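Long-range contact in translation initiation factor eIF2B, subunit delta (Archaeoglobus fulgidus, PDB 1T5O), which probably interconverts 5-methylthioribose 1-phosphate and 5-methylthioribulose 1-phosphate, an isomerisation in methionine biosynthesis: residues Y153-R158 with S195-W200. Numbering follows the deposited sequence.
Sequences YCNAGR and SRLTCW
Thr-198 OG1 donates to the carbonyl of Cys-154, 2.7 Å from its O, lying in the carbonyl plane on a lone pair. The same hydroxyl accepts from the amide of Asn-155, whose ND2 is 2.9 Å from Thr-198 OG1, nearly within the amide plane and with an N-H...O angle of 155°. One hydroxyl thus ties two successive residues of the loop to the helix, giving its proton to one and accepting from the other. Thr-198 turns OG1 to the loop because this atom stands opposite the carbonyl carbon across CA-CB (chi1 -68°), while CG2 takes the place anti to N. Leu-197 CB packs over the flat side of the Asn-155 amide, 3.5 Å from Asn-155 OD1. Farther along, the Arg-158 guanidinium reaches the indole of Trp-200, NH2 lying 3.7 Å from CZ3 with the two planes 67° apart.

Strand 149-152 belongs to the parallel part of the Rossmann-like sheet, and the loop leaving its C-terminal end carries Cys-154, the predicted transition-state stabiliser, past helix 193-204. Asn-155 OD1 accepts from Arg-45, a predicted substrate-binding residue, and ND2 has a second acceptor in Glu-201. An alanine in place of Asn-155 would probably leave Arg-45 NH1 and Glu-201 each short of a partner and the Thr-198 hydroxyl without its donor. Glu-201 also accepts from the Arg-158 backbone N, and Asp-205 forms a salt bridge with Arg-158 NE.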
ATOM      1  N   TYR A 153       3.768   0.945  12.289  1.00 16.31           N
ATOM      2  CA  TYR A 153       2.768   0.460  11.344  1.00 16.87           C
ATOM      3  C   TYR A 153       1.404   0.533  12.006  1.00 17.75           C
ATOM      4  O   TYR A 153       1.290   0.370  13.223  1.00 19.09           O
ATOM      5  CB  TYR A 153       3.071  -0.991  10.957  1.00 16.00           C
ATOM      6  CG  TYR A 153       2.572  -1.342   9.587  1.00 17.74           C
ATOM      7  CD1 TYR A 153       3.241  -0.878   8.456  1.00 17.58           C
ATOM      8  CD2 TYR A 153       1.434  -2.133   9.416  1.00 17.69           C
ATOM      9  CE1 TYR A 153       2.798  -1.205   7.183  1.00 16.92           C
ATOM     10  CE2 TYR A 153       0.978  -2.457   8.153  1.00 19.08           C
ATOM     11  CZ  TYR A 153       1.673  -1.991   7.037  1.00 17.76           C
ATOM     12  OH  TYR A 153       1.278  -2.337   5.773  1.00 19.87           O
ATOM     13  N   CYS A 154       0.379   0.746  11.193  1.00 15.34           N
ATOM     14  CA  CYS A 154      -0.982   0.910  11.681  1.00 18.05           C
ATOM     15  C   CYS A 154      -1.102   2.069  12.684  1.00 19.55           C
ATOM     16  O   CYS A 154      -0.592   3.179  12.430  1.00 20.81           O
ATOM     17  CB  CYS A 154      -1.533  -0.407  12.291  1.00 18.19           C
ATOM     18  SG  CYS A 154      -3.354  -0.406  12.225  1.00 22.14           S
ATOM     19  N   ASN A 155      -1.756   1.835  13.826  1.00 19.04           N
ATOM     20  CA  ASN A 155      -1.937   2.913  14.802  1.00 21.81           C
ATOM     21  C   ASN A 155      -2.076   2.357  16.209  1.00 23.26           C
ATOM     22  O   ASN A 155      -3.195   2.185  16.711  1.00 22.76           O
ATOM     23  CB  ASN A 155      -3.179   3.737  14.429  1.00 21.44           C
ATOM     24  CG  ASN A 155      -3.509   4.821  15.454  1.00 22.68           C
ATOM     25  OD1 ASN A 155      -4.606   4.826  16.019  1.00 22.00           O
ATOM     26  ND2 ASN A 155      -2.572   5.748  15.687  1.00 18.56           N
ATOM     27  N   ALA A 156      -0.934   2.050  16.818  1.00 21.65           N
ATOM     28  CA  ALA A 156      -0.883   1.510  18.173  1.00 21.89           C
ATOM     29  C   ALA A 156      -0.538   2.699  19.084  1.00 21.05           C
ATOM     30  O   ALA A 156       0.502   2.730  19.744  1.00 19.64           O
ATOM     31  CB  ALA A 156       0.203   0.417  18.254  1.00 21.60           C
ATOM     32  N   GLY A 157      -1.427   3.688  19.079  1.00 21.86           N
ATOM     33  CA  GLY A 157      -1.221   4.885  19.864  1.00 21.54           C
ATOM     34  C   GLY A 157      -2.339   5.185  20.845  1.00 22.60           C
ATOM     35  O   GLY A 157      -3.079   4.286  21.254  1.00 20.46           O
ATOM     36  N   ARG A 158      -2.477   6.464  21.199  1.00 23.32           N
ATOM     37  CA  ARG A 158      -3.464   6.883  22.185  1.00 25.43           C
ATOM     38  C   ARG A 158      -4.901   6.869  21.684  1.00 29.25           C
ATOM     39  O   ARG A 158      -5.832   6.942  22.480  1.00 32.99           O
ATOM     40  CB  ARG A 158      -3.100   8.273  22.765  1.00 25.44           C
ATOM     41  CG  ARG A 158      -3.102   9.469  21.773  1.00 24.97           C
ATOM     42  CD  ARG A 158      -2.755  10.743  22.563  1.00 28.92           C
ATOM     43  NE  ARG A 158      -2.672  11.991  21.796  1.00 29.31           N
ATOM     44  CZ  ARG A 158      -3.713  12.703  21.371  1.00 29.55           C
ATOM     45  NH1 ARG A 158      -4.953  12.303  21.610  1.00 30.89           N
ATOM     46  NH2 ARG A 158      -3.505  13.855  20.739  1.00 31.32           N
ATOM     47  N   SER A 195      -1.896   6.926   8.087  1.00 21.40           N
ATOM     48  CA  SER A 195      -1.929   8.324   7.648  1.00 22.60           C
ATOM     49  C   SER A 195      -3.040   9.119   8.341  1.00 23.37           C
ATOM     50  O   SER A 195      -2.845  10.281   8.709  1.00 23.59           O
ATOM     51  CB  SER A 195      -2.110   8.397   6.128  1.00 20.98           C
ATOM     52  OG  SER A 195      -3.323   7.772   5.753  1.00 24.67           O
ATOM     53  N   ARG A 196      -4.190   8.485   8.526  1.00 21.69           N
ATOM     54  CA  ARG A 196      -5.331   9.119   9.162  1.00 24.47           C
ATOM     55  C   ARG A 196      -5.204   9.334  10.670  1.00 24.95           C
ATOM     56  O   ARG A 196      -5.474  10.416  11.176  1.00 25.27           O
ATOM     57  CB  ARG A 196      -6.598   8.293   8.912  1.00 23.00           C
ATOM     58  CG  ARG A 196      -7.034   8.261   7.469  1.00 27.98           C
ATOM     59  CD  ARG A 196      -8.537   8.115   7.374  1.00 31.17           C
ATOM     60  NE  ARG A 196      -8.956   7.096   8.292  1.00 36.53           N
ATOM     61  CZ  ARG A 196      -9.815   7.259   9.292  1.00 36.76           C
ATOM     62  NH1 ARG A 196     -10.410   8.427   9.536  1.00 35.76           N
ATOM     63  NH2 ARG A 196     -10.016   6.242  10.096  1.00 33.86           N
ATOM     64  N   LEU A 197      -4.761   8.302  11.372  1.00 24.09           N
ATOM     65  CA  LEU A 197      -4.689   8.341  12.822  1.00 22.92           C
ATOM     66  C   LEU A 197      -3.302   8.554  13.424  1.00 22.90           C
ATOM     67  O   LEU A 197      -3.114   9.448  14.236  1.00 20.24           O
ATOM     68  CB  LEU A 197      -5.329   7.053  13.360  1.00 18.74           C
ATOM     69  CG  LEU A 197      -6.705   6.726  12.725  1.00 20.17           C
ATOM     70  CD1 LEU A 197      -7.310   5.431  13.305  1.00 20.83           C
ATOM     71  CD2 LEU A 197      -7.688   7.883  12.981  1.00 21.59           C
ATOM     72  N   THR A 198      -2.328   7.748  13.019  1.00 20.94           N
ATOM     73  CA  THR A 198      -1.002   7.888  13.593  1.00 19.14           C
ATOM     74  C   THR A 198      -0.366   9.239  13.312  1.00 20.03           C
ATOM     75  O   THR A 198       0.204   9.856  14.220  1.00 18.55           O
ATOM     76  CB  THR A 198      -0.087   6.758  13.098  1.00 19.01           C
ATOM     77  OG1 THR A 198      -0.558   5.537  13.664  1.00 18.66           O
ATOM     78  CG2 THR A 198       1.353   6.989  13.498  1.00 18.16           C
ATOM     79  N   CYS A 199      -0.450   9.708  12.070  1.00 18.85           N
ATOM     80  CA  CYS A 199       0.146  10.992  11.765  1.00 21.79           C
ATOM     81  C   CYS A 199      -0.563  12.114  12.553  1.00 21.92           C
ATOM     82  O   CYS A 199       0.069  13.077  12.975  1.00 22.37           O
ATOM     83  CB  CYS A 199       0.112  11.269  10.258  1.00 21.22           C
ATOM     84  SG  CYS A 199       1.283  10.254   9.264  1.00 21.32           S
ATOM     85  N   TRP A 200      -1.873  11.980  12.730  1.00 22.49           N
ATOM     86  CA  TRP A 200      -2.638  12.972  13.465  1.00 23.56           C
ATOM     87  C   TRP A 200      -2.214  13.059  14.933  1.00 22.11           C
ATOM     88  O   TRP A 200      -1.814  14.130  15.421  1.00 21.25           O
ATOM     89  CB  TRP A 200      -4.137  12.660  13.395  1.00 24.32           C
ATOM     90  CG  TRP A 200      -4.967  13.760  14.028  1.00 29.82           C
ATOM     91  CD1 TRP A 200      -5.376  14.936  13.433  1.00 28.62           C
ATOM     92  CD2 TRP A 200      -5.359  13.855  15.412  1.00 29.22           C
ATOM     93  NE1 TRP A 200      -5.982  15.743  14.370  1.00 30.82           N
ATOM     94  CE2 TRP A 200      -5.983  15.109  15.587  1.00 30.21           C
ATOM     95  CE3 TRP A 200      -5.231  12.998  16.519  1.00 32.53           C
ATOM     96  CZ2 TRP A 200      -6.484  15.538  16.829  1.00 32.24           C
ATOM     97  CZ3 TRP A 200      -5.731  13.425  17.765  1.00 33.19           C
ATOM     98  CH2 TRP A 200      -6.349  14.687  17.902  1.00 33.47           C
TER